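Local coordinates for cobalamin biosynthesis protein CobN (Mycobacterium tuberculosis, PDB 7C6O) that is the large, catalytic subunit of cobaltochelatase, which probably inserts cobalt into the corrin ring during cobalamin biosynthesis, at residues Arg511-Gly514 against Val518-Tyr521; Arg1014-Arg1017 against Asp1021-Gln1024; Trp271-Leu276 against Glu316-Ile321. All blocks are in the same frame, centred on the assembly; numbering follows the deposited sequence. Where two conformers were deposited one is given.

Contact 1: residues Arg511-Gly514 against Val518-Tyr521; sequences RGFG and VAIY
Phe513 packs its ring against Ala519 and Ile520 on the short, weakly bonded helix 517-522. The CD1-CE1 part of the ring does the touching. CD1 lies 4.0 Å from the methyl CB of Ala519 and 3.9 Å from CG1 of Ile520. Next to it, CE1 comes to 3.8 Å from Ala519 O, and this oxygen sits at the ring edge, near its plane. Ile520 slants past the ring, and its CG1 also reaches CB of Phe513 at 4.0 Å. Its CD1 ends 3.9 Å from Phe513 O. No hydrogen bond joins the two segments. The contact is packing, mostly apolar, of three buried residues.

Phe513 has CG anti to the carbonyl carbon (chi1 -72°), and this brings the ring round to the helix although its CB does not start out toward it. Gly512 has a positive phi of 119° and turns the chain just ahead of Phe513. Farther out, Leu526 touches the Phe513 side chain from a loop, and Gln1009 of helix 1007-1013 touches both Phe513 and Ile520. Trp1029 of helix 1019-1030 meets the Phe513 ring and gives its NE1 hydrogen to Ile520 O. This is local packing of a loop on the helix that follows it, in the connection after strand 503-507 of a mixed sheet.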
loop_
_atom_site.group_PDB
_atom_site.type_symbol
_atom_site.label_atom_id
_atom_site.label_comp_id
_atom_site.label_asym_id
_atom_site.label_seq_id
_atom_site.Cartn_x
_atom_site.Cartn_y
_atom_site.Cartn_z
ATOM N N ARG A 511 -17.932 10.349 4.618
ATOM C CA ARG A 511 -16.751 11.169 4.865
ATOM C C ARG A 511 -17.129 12.612 5.182
ATOM O O ARG A 511 -16.491 13.261 6.020
ATOM C CB ARG A 511 -15.832 11.094 3.646
ATOM C CG ARG A 511 -14.592 11.945 3.719
ATOM C CD ARG A 511 -13.519 11.324 4.593
ATOM N NE ARG A 511 -12.306 12.129 4.531
ATOM C CZ ARG A 511 -12.130 13.254 5.214
ATOM N NH1 ARG A 511 -13.087 13.700 6.018
ATOM N NH2 ARG A 511 -11.000 13.935 5.090
ATOM N N GLY A 512 -18.156 13.133 4.519
ATOM C CA GLY A 512 -18.659 14.468 4.796
ATOM C C GLY A 512 -18.594 15.453 3.644
ATOM O O GLY A 512 -19.101 16.575 3.792
ATOM N N PHE A 513 -17.999 15.104 2.500
ATOM C CA PHE A 513 -17.895 16.064 1.405
ATOM C C PHE A 513 -19.223 16.289 0.695
ATOM O O PHE A 513 -19.402 17.336 0.062
ATOM C CB PHE A 513 -16.833 15.615 0.403
ATOM C CG PHE A 513 -15.431 15.759 0.911
ATOM C CD1 PHE A 513 -14.836 17.008 0.991
ATOM C CD2 PHE A 513 -14.707 14.649 1.313
ATOM C CE1 PHE A 513 -13.545 17.148 1.463
ATOM C CE2 PHE A 513 -13.416 14.782 1.787
ATOM C CZ PHE A 513 -12.834 16.034 1.863
ATOM N N GLY A 514 -20.155 15.338 0.779
ATOM C CA GLY A 514 -21.484 15.579 0.245
ATOM C C GLY A 514 -22.255 16.609 1.045
ATOM O O GLY A 514 -23.091 17.331 0.493
ATOM N N VAL A 518 -18.384 23.116 -0.525
ATOM C CA VAL A 518 -17.316 24.104 -0.396
ATOM C C VAL A 518 -16.033 23.439 0.086
ATOM O O VAL A 518 -14.928 23.856 -0.285
ATOM C CB VAL A 518 -17.756 25.245 0.544
ATOM C CG1 VAL A 518 -16.649 26.281 0.695
ATOM C CG2 VAL A 518 -19.028 25.894 0.024
ATOM N N ALA A 519 -16.153 22.384 0.897
ATOM C CA ALA A 519 -14.970 21.668 1.364
ATOM C C ALA A 519 -14.243 20.971 0.219
ATOM O O ALA A 519 -13.034 20.727 0.314
ATOM C CB ALA A 519 -15.360 20.655 2.440
ATOM N N ILE A 520 -14.950 20.643 -0.864
ATOM C CA ILE A 520 -14.291 20.011 -2.003
ATOM C C ILE A 520 -13.313 20.978 -2.658
ATOM O O ILE A 520 -12.235 20.579 -3.116
ATOM C CB ILE A 520 -15.336 19.498 -3.011
ATOM C CG1 ILE A 520 -16.290 18.507 -2.340
ATOM C CG2 ILE A 520 -14.649 18.861 -4.211
ATOM C CD1 ILE A 520 -17.425 18.055 -3.235
ATOM N N TYR A 521 -13.668 22.264 -2.708
ATOM C CA TYR A 521 -12.807 23.254 -3.342
ATOM C C TYR A 521 -11.690 23.749 -2.433
ATOM O O TYR A 521 -10.736 24.356 -2.932
ATOM C CB TYR A 521 -13.631 24.457 -3.814
ATOM C CG TYR A 521 -14.398 24.229 -5.100
ATOM C CD1 TYR A 521 -15.632 23.590 -5.095
ATOM C CD2 TYR A 521 -13.891 24.664 -6.320
ATOM C CE1 TYR A 521 -16.337 23.383 -6.270
ATOM C CE2 TYR A 521 -14.589 24.461 -7.501
ATOM C CZ TYR A 521 -15.810 23.824 -7.470
ATOM O OH TYR A 521 -16.507 23.622 -8.642
#

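Contact 2: residues Arg1014-Arg1017 against Asp1021-Gln1024; sequences RSWR and DLAQ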
loop_
_atom_site.group_PDB
_atom_site.type_symbol
_atom_site.label_atom_id
_atom_site.label_comp_id
_atom_site.label_asym_id
_atom_site.label_seq_id
_atom_site.Cartn_x
_atom_site.Cartn_y
_atom_site.Cartn_z
ATOM N N ARG A 1014 -21.425 17.194 -8.414
ATOM C CA ARG A 1014 -21.871 17.873 -9.627
ATOM C C ARG A 1014 -21.750 19.390 -9.538
ATOM O O ARG A 1014 -22.239 20.096 -10.426
ATOM C CB ARG A 1014 -23.310 17.481 -9.998
ATOM C CG ARG A 1014 -23.547 15.975 -10.044
ATOM C CD ARG A 1014 -24.879 15.627 -10.696
ATOM N NE ARG A 1014 -26.028 16.010 -9.882
ATOM C CZ ARG A 1014 -27.290 15.762 -10.217
ATOM N NH1 ARG A 1014 -27.564 15.131 -11.353
ATOM N NH2 ARG A 1014 -28.278 16.141 -9.420
ATOM N N SER A 1015 -21.089 19.915 -8.505
ATOM C CA SER A 1015 -21.001 21.361 -8.291
ATOM C C SER A 1015 -19.775 21.949 -8.996
ATOM O O SER A 1015 -18.864 22.505 -8.379
ATOM C CB SER A 1015 -20.979 21.671 -6.798
ATOM O OG SER A 1015 -22.189 21.274 -6.176
ATOM N N TRP A 1016 -19.779 21.823 -10.322
ATOM C CA TRP A 1016 -18.712 22.335 -11.173
ATOM C C TRP A 1016 -19.303 22.622 -12.545
ATOM O O TRP A 1016 -20.371 22.117 -12.895
ATOM C CB TRP A 1016 -17.547 21.343 -11.281
ATOM C CG TRP A 1016 -17.921 20.074 -11.992
ATOM C CD1 TRP A 1016 -18.528 18.976 -11.451
ATOM C CD2 TRP A 1016 -17.717 19.779 -13.378
ATOM N NE1 TRP A 1016 -18.710 18.014 -12.419
ATOM C CE2 TRP A 1016 -18.220 18.483 -13.609
ATOM C CE3 TRP A 1016 -17.151 20.485 -14.447
ATOM C CZ2 TRP A 1016 -18.180 17.880 -14.865
ATOM C CZ3 TRP A 1016 -17.111 19.883 -15.691
ATOM C CH2 TRP A 1016 -17.624 18.595 -15.891
ATOM N N ARG A 1017 -18.597 23.436 -13.332
ATOM C CA ARG A 1017 -19.105 23.848 -14.636
ATOM C C ARG A 1017 -18.049 23.789 -15.737
ATOM O O ARG A 1017 -18.336 23.371 -16.863
ATOM C CB ARG A 1017 -19.685 25.265 -14.540
ATOM C CG ARG A 1017 -19.645 26.056 -15.842
ATOM C CD ARG A 1017 -20.490 27.314 -15.742
ATOM N NE ARG A 1017 -20.161 28.106 -14.561
ATOM C CZ ARG A 1017 -20.939 29.062 -14.065
ATOM N NH1 ARG A 1017 -20.563 29.734 -12.986
ATOM N NH2 ARG A 1017 -22.099 29.342 -14.644
ATOM N N ASP A 1021 -12.974 25.146 -12.702
ATOM C CA ASP A 1021 -13.418 24.443 -11.502
ATOM C C ASP A 1021 -12.653 23.140 -11.318
ATOM O O ASP A 1021 -12.208 22.823 -10.209
ATOM C CB ASP A 1021 -14.918 24.163 -11.575
ATOM C CG ASP A 1021 -15.749 25.423 -11.526
ATOM O OD1 ASP A 1021 -15.327 26.400 -10.873
ATOM O OD2 ASP A 1021 -16.830 25.430 -12.141
ATOM N N LEU A 1022 -12.514 22.359 -12.393
ATOM C CA LEU A 1022 -11.745 21.121 -12.319
ATOM C C LEU A 1022 -10.327 21.391 -11.831
ATOM O O LEU A 1022 -9.825 20.709 -10.929
ATOM C CB LEU A 1022 -11.721 20.433 -13.686
ATOM C CG LEU A 1022 -13.069 20.020 -14.283
ATOM C CD1 LEU A 1022 -12.883 19.418 -15.677
ATOM C CD2 LEU A 1022 -13.795 19.046 -13.366
ATOM N N ALA A 1023 -9.670 22.397 -12.412
ATOM C CA ALA A 1023 -8.295 22.704 -12.032
ATOM C C ALA A 1023 -8.212 23.211 -10.598
ATOM O O ALA A 1023 -7.253 22.900 -9.881
ATOM C CB ALA A 1023 -7.701 23.731 -12.996
ATOM N N GLN A 1024 -9.201 23.999 -10.162
ATOM C CA GLN A 1024 -9.167 24.535 -8.804
ATOM C C GLN A 1024 -9.239 23.420 -7.768
ATOM O O GLN A 1024 -8.513 23.445 -6.766
ATOM C CB GLN A 1024 -10.305 25.535 -8.593
ATOM C CG GLN A 1024 -10.335 26.120 -7.187
ATOM C CD GLN A 1024 -11.422 27.162 -6.989
ATOM O OE1 GLN A 1024 -12.178 27.476 -7.910
ATOM N NE2 GLN A 1024 -11.505 27.704 -5.777
#
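Trp1016 and Leu1022 meet where the loop between helices 1007-1013 and 1019-1030 folds back on the second helix, in a helix-loop-helix connection. Ser1015, just before the tryptophan, is the centre of an inverse gamma turn. The Trp1016 side chain starts at CB, which touches CB of Asp1021 at 3.9 Å. CG stands between the backbone N and the carbonyl carbon (chi1 66°), and the indole swings over toward Leu1022. CD2 is 4.0 Å from Leu1022 CD2. CE3 comes closer to the same methyl, at 3.8 Å, and also touches Leu1022 CG. CZ3 meets the methyl as well, at 4.1 Å.

The methyl therefore sits over one face of the indole, displaced toward the rim. It makes a CH-pi contact with the six-membered ring, 4.1 Å from CD2 to the centroid and 21° off the normal. Helix 1007-1013 adds Leu1010, which touches both Trp1016 and Leu1022. Arg1203 of helix 1187-1203 makes a cation-pi contact with the indole and bonds to Trp1016 O.

The polar half of the contact belongs to Asp1021. Its backbone N is bonded to Asp1018 OD1 at the start of the helix. Its carboxylate reaches back to the loop: Arg1017 N donates to Asp1021 OD2 at 2.9 Å, on the anti lone pair, with a bent N-H...O angle of 140°.

Contact 3: residues Trp271-Leu276 against Glu316-Ile321; sequences WNVEHL and EFDGRI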
loop_
_atom_site.group_PDB
_atom_site.type_symbol
_atom_site.label_atom_id
_atom_site.label_comp_id
_atom_site.label_asym_id
_atom_site.label_seq_id
_atom_site.Cartn_x
_atom_site.Cartn_y
_atom_site.Cartn_z
ATOM N N TRP A 271 12.146 -16.376 3.708
ATOM C CA TRP A 271 11.729 -15.541 4.832
ATOM C C TRP A 271 10.930 -16.436 5.771
ATOM O O TRP A 271 9.767 -16.751 5.509
ATOM C CB TRP A 271 10.917 -14.342 4.358
ATOM C CG TRP A 271 10.808 -13.261 5.390
ATOM C CD1 TRP A 271 9.834 -13.126 6.336
ATOM C CD2 TRP A 271 11.713 -12.168 5.584
ATOM N NE1 TRP A 271 10.074 -12.012 7.109
ATOM C CE2 TRP A 271 11.223 -11.408 6.667
ATOM C CE3 TRP A 271 12.890 -11.759 4.950
ATOM C CZ2 TRP A 271 11.869 -10.261 7.128
ATOM C CZ3 TRP A 271 13.530 -10.619 5.410
ATOM C CH2 TRP A 271 13.019 -9.885 6.487
ATOM N N ASN A 272 11.559 -16.855 6.867
ATOM C CA ASN A 272 11.052 -17.941 7.696
ATOM C C ASN A 272 10.769 -17.432 9.101
ATOM O O ASN A 272 11.688 -17.005 9.809
ATOM C CB ASN A 272 12.054 -19.098 7.730
ATOM C CG ASN A 272 11.466 -20.361 8.319
ATOM O OD1 ASN A 272 10.816 -20.331 9.362
ATOM N ND2 ASN A 272 11.686 -21.484 7.644
ATOM N N VAL A 273 9.499 -17.494 9.506
ATOM C CA VAL A 273 9.095 -17.137 10.862
ATOM C C VAL A 273 8.348 -18.308 11.486
ATOM O O VAL A 273 7.524 -18.119 12.388
ATOM C CB VAL A 273 8.223 -15.867 10.880
ATOM C CG1 VAL A 273 9.022 -14.656 10.421
ATOM C CG2 VAL A 273 6.977 -16.055 10.016
ATOM N N GLU A 274 8.633 -19.525 11.010
ATOM C CA GLU A 274 7.897 -20.699 11.476
ATOM C C GLU A 274 8.001 -20.864 12.987
ATOM O O GLU A 274 7.029 -21.262 13.639
ATOM C CB GLU A 274 8.399 -21.957 10.766
ATOM C CG GLU A 274 8.023 -22.033 9.299
ATOM N N HIS A 275 9.168 -20.558 13.562
ATOM C CA HIS A 275 9.345 -20.695 15.004
ATOM C C HIS A 275 8.485 -19.716 15.795
ATOM O O HIS A 275 8.156 -19.999 16.952
ATOM C CB HIS A 275 10.819 -20.513 15.377
ATOM C CG HIS A 275 11.372 -19.159 15.051
ATOM N ND1 HIS A 275 11.510 -18.704 13.756
ATOM C CD2 HIS A 275 11.834 -18.166 15.848
ATOM C CE1 HIS A 275 12.027 -17.488 13.770
ATOM N NE2 HIS A 275 12.233 -17.138 15.028
ATOM N N LEU A 276 8.111 -18.580 15.203
ATOM C CA LEU A 276 7.218 -17.639 15.865
ATOM C C LEU A 276 5.756 -17.884 15.509
ATOM O O LEU A 276 4.880 -17.745 16.370
ATOM C CB LEU A 276 7.611 -16.203 15.514
ATOM C CG LEU A 276 8.996 -15.788 16.012
ATOM C CD1 LEU A 276 9.405 -14.433 15.458
ATOM C CD2 LEU A 276 9.024 -15.777 17.531
ATOM N N GLU A 316 6.387 -6.124 8.511
ATOM C CA GLU A 316 5.205 -6.675 7.851
ATOM C C GLU A 316 5.501 -8.006 7.172
ATOM O O GLU A 316 4.592 -8.832 7.010
ATOM C CB GLU A 316 4.653 -5.677 6.827
ATOM C CG GLU A 316 3.934 -4.489 7.445
ATOM C CD GLU A 316 3.525 -3.449 6.415
ATOM O OE1 GLU A 316 4.021 -3.504 5.267
ATOM O OE2 GLU A 316 2.710 -2.570 6.762
ATOM N N PHE A 317 6.753 -8.231 6.754
ATOM C CA PHE A 317 7.114 -9.514 6.156
ATOM C C PHE A 317 6.914 -10.660 7.139
ATOM O O PHE A 317 6.699 -11.805 6.723
ATOM C CB PHE A 317 8.570 -9.498 5.679
ATOM C CG PHE A 317 8.796 -8.776 4.374
ATOM C CD1 PHE A 317 8.446 -7.442 4.221
ATOM C CD2 PHE A 317 9.410 -9.425 3.315
ATOM C CE1 PHE A 317 8.679 -6.783 3.026
ATOM C CE2 PHE A 317 9.648 -8.774 2.118
ATOM C CZ PHE A 317 9.280 -7.449 1.972
ATOM N N ASP A 318 6.997 -10.376 8.444
ATOM C CA ASP A 318 6.774 -11.373 9.486
ATOM C C ASP A 318 5.301 -11.627 9.779
ATOM O O ASP A 318 4.992 -12.557 10.534
ATOM C CB ASP A 318 7.435 -10.941 10.798
ATOM C CG ASP A 318 8.939 -11.128 10.802
ATOM O OD1 ASP A 318 9.536 -11.356 9.729
ATOM O OD2 ASP A 318 9.519 -11.042 11.904
ATOM N N GLY A 319 4.391 -10.824 9.233
ATOM C CA GLY A 319 2.999 -10.911 9.631
ATOM C C GLY A 319 2.667 -10.191 10.919
ATOM O O GLY A 319 1.647 -10.495 11.545
ATOM N N ARG A 320 3.498 -9.245 11.337
ATOM C CA ARG A 320 3.239 -8.495 12.556
ATOM C C ARG A 320 2.152 -7.450 12.330
ATOM O O ARG A 320 1.995 -6.913 11.229
ATOM C CB ARG A 320 4.517 -7.816 13.047
ATOM C CG ARG A 320 5.599 -8.786 13.488
ATOM C CD ARG A 320 6.874 -8.048 13.865
ATOM N NE ARG A 320 7.950 -8.970 14.218
ATOM C CZ ARG A 320 9.184 -8.593 14.545
ATOM N NH1 ARG A 320 9.506 -7.307 14.570
ATOM N NH2 ARG A 320 10.097 -9.506 14.848
ATOM N N ILE A 321 1.397 -7.171 13.389
ATOM C CA ILE A 321 0.403 -6.103 13.380
ATOM C C ILE A 321 1.094 -4.787 13.709
ATOM O O ILE A 321 1.778 -4.671 14.733
ATOM C CB ILE A 321 -0.721 -6.405 14.384
ATOM C CG1 ILE A 321 -1.356 -7.766 14.089
ATOM C CG2 ILE A 321 -1.763 -5.303 14.375
ATOM C CD1 ILE A 321 -2.359 -8.204 15.138
#
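Trp271 is pressed against Phe317 and Asp318 in the tight half of this contact. CB of Phe317 sits over one face of the indole, toward its rim, 3.3 Å from NE1 and 3.4 Å from CE2. The Phe317 ring then leads away from the segment. It still turns an edge to the indole face in an edge-to-face pair, with centroids 5.3 Å apart and planes at 58°. Outside the pair, Phe317 stacks with Tyr843, and Pro259 touches both aromatic residues.

The indole N-H is used as well. Trp271 NE1 donates to Asp318 OD1 at 2.8 Å. The bond is bent, at 142°, and the oxygen lies 21° out of the indole plane. NE1 meets this oxygen nearly end-on to its C-O bond. With CG anti to the backbone N, Trp271 carries its NE1 across to the carboxylate. Gly255 N gives OD1 a second, weak hydrogen bond. Val273, two residues after Trp271, puts CG1 3.4 Å from Asp318 OD1. The other oxygen, OD2, accepts from Ala254 N, while NH2 of Arg320 lies 3.4 Å from it, with the oxygen well out of the guanidinium plane. That is a pairing of charges only. Nearby positive charge would probably favour the ionised carboxylate.

The other side is looser. Asn272 is exposed and points away from segment 316-321. Its OD1 instead accepts from Glu274 N at 2.9 Å and forms an Asx turn.

Val273 is the N-cap residue of short helix 274-277. The contact thus joins the connection between strands 246-249 and 283-289 to the turn that enters strand 321-331, in a mixed, mostly parallel alpha/beta sheet.

Contact 3 comes first along the chain, then contact 1, then contact 2. Contacts 1 and 2 are neighbours, with centres about 13 Å apart. They touch through Tyr521: its OH lies 2.6 Å from Ser1015 O, a probable hydrogen bond, and its ring packs on Gln1024. Tyr521 thus ties helix 517-522 to the loop before helix 1019-1030 and to the helix itself. Contact 3 has its centre about 41 Å from that of contact 1 and 47 Å from that of contact 2. It lies in connections of the sheet that includes strands 283-289 and 321-331. Contacts 1 and 2 therefore join distant parts of the sequence on one side of the molecule, while contact 3 belongs to a separate sheet across its centre.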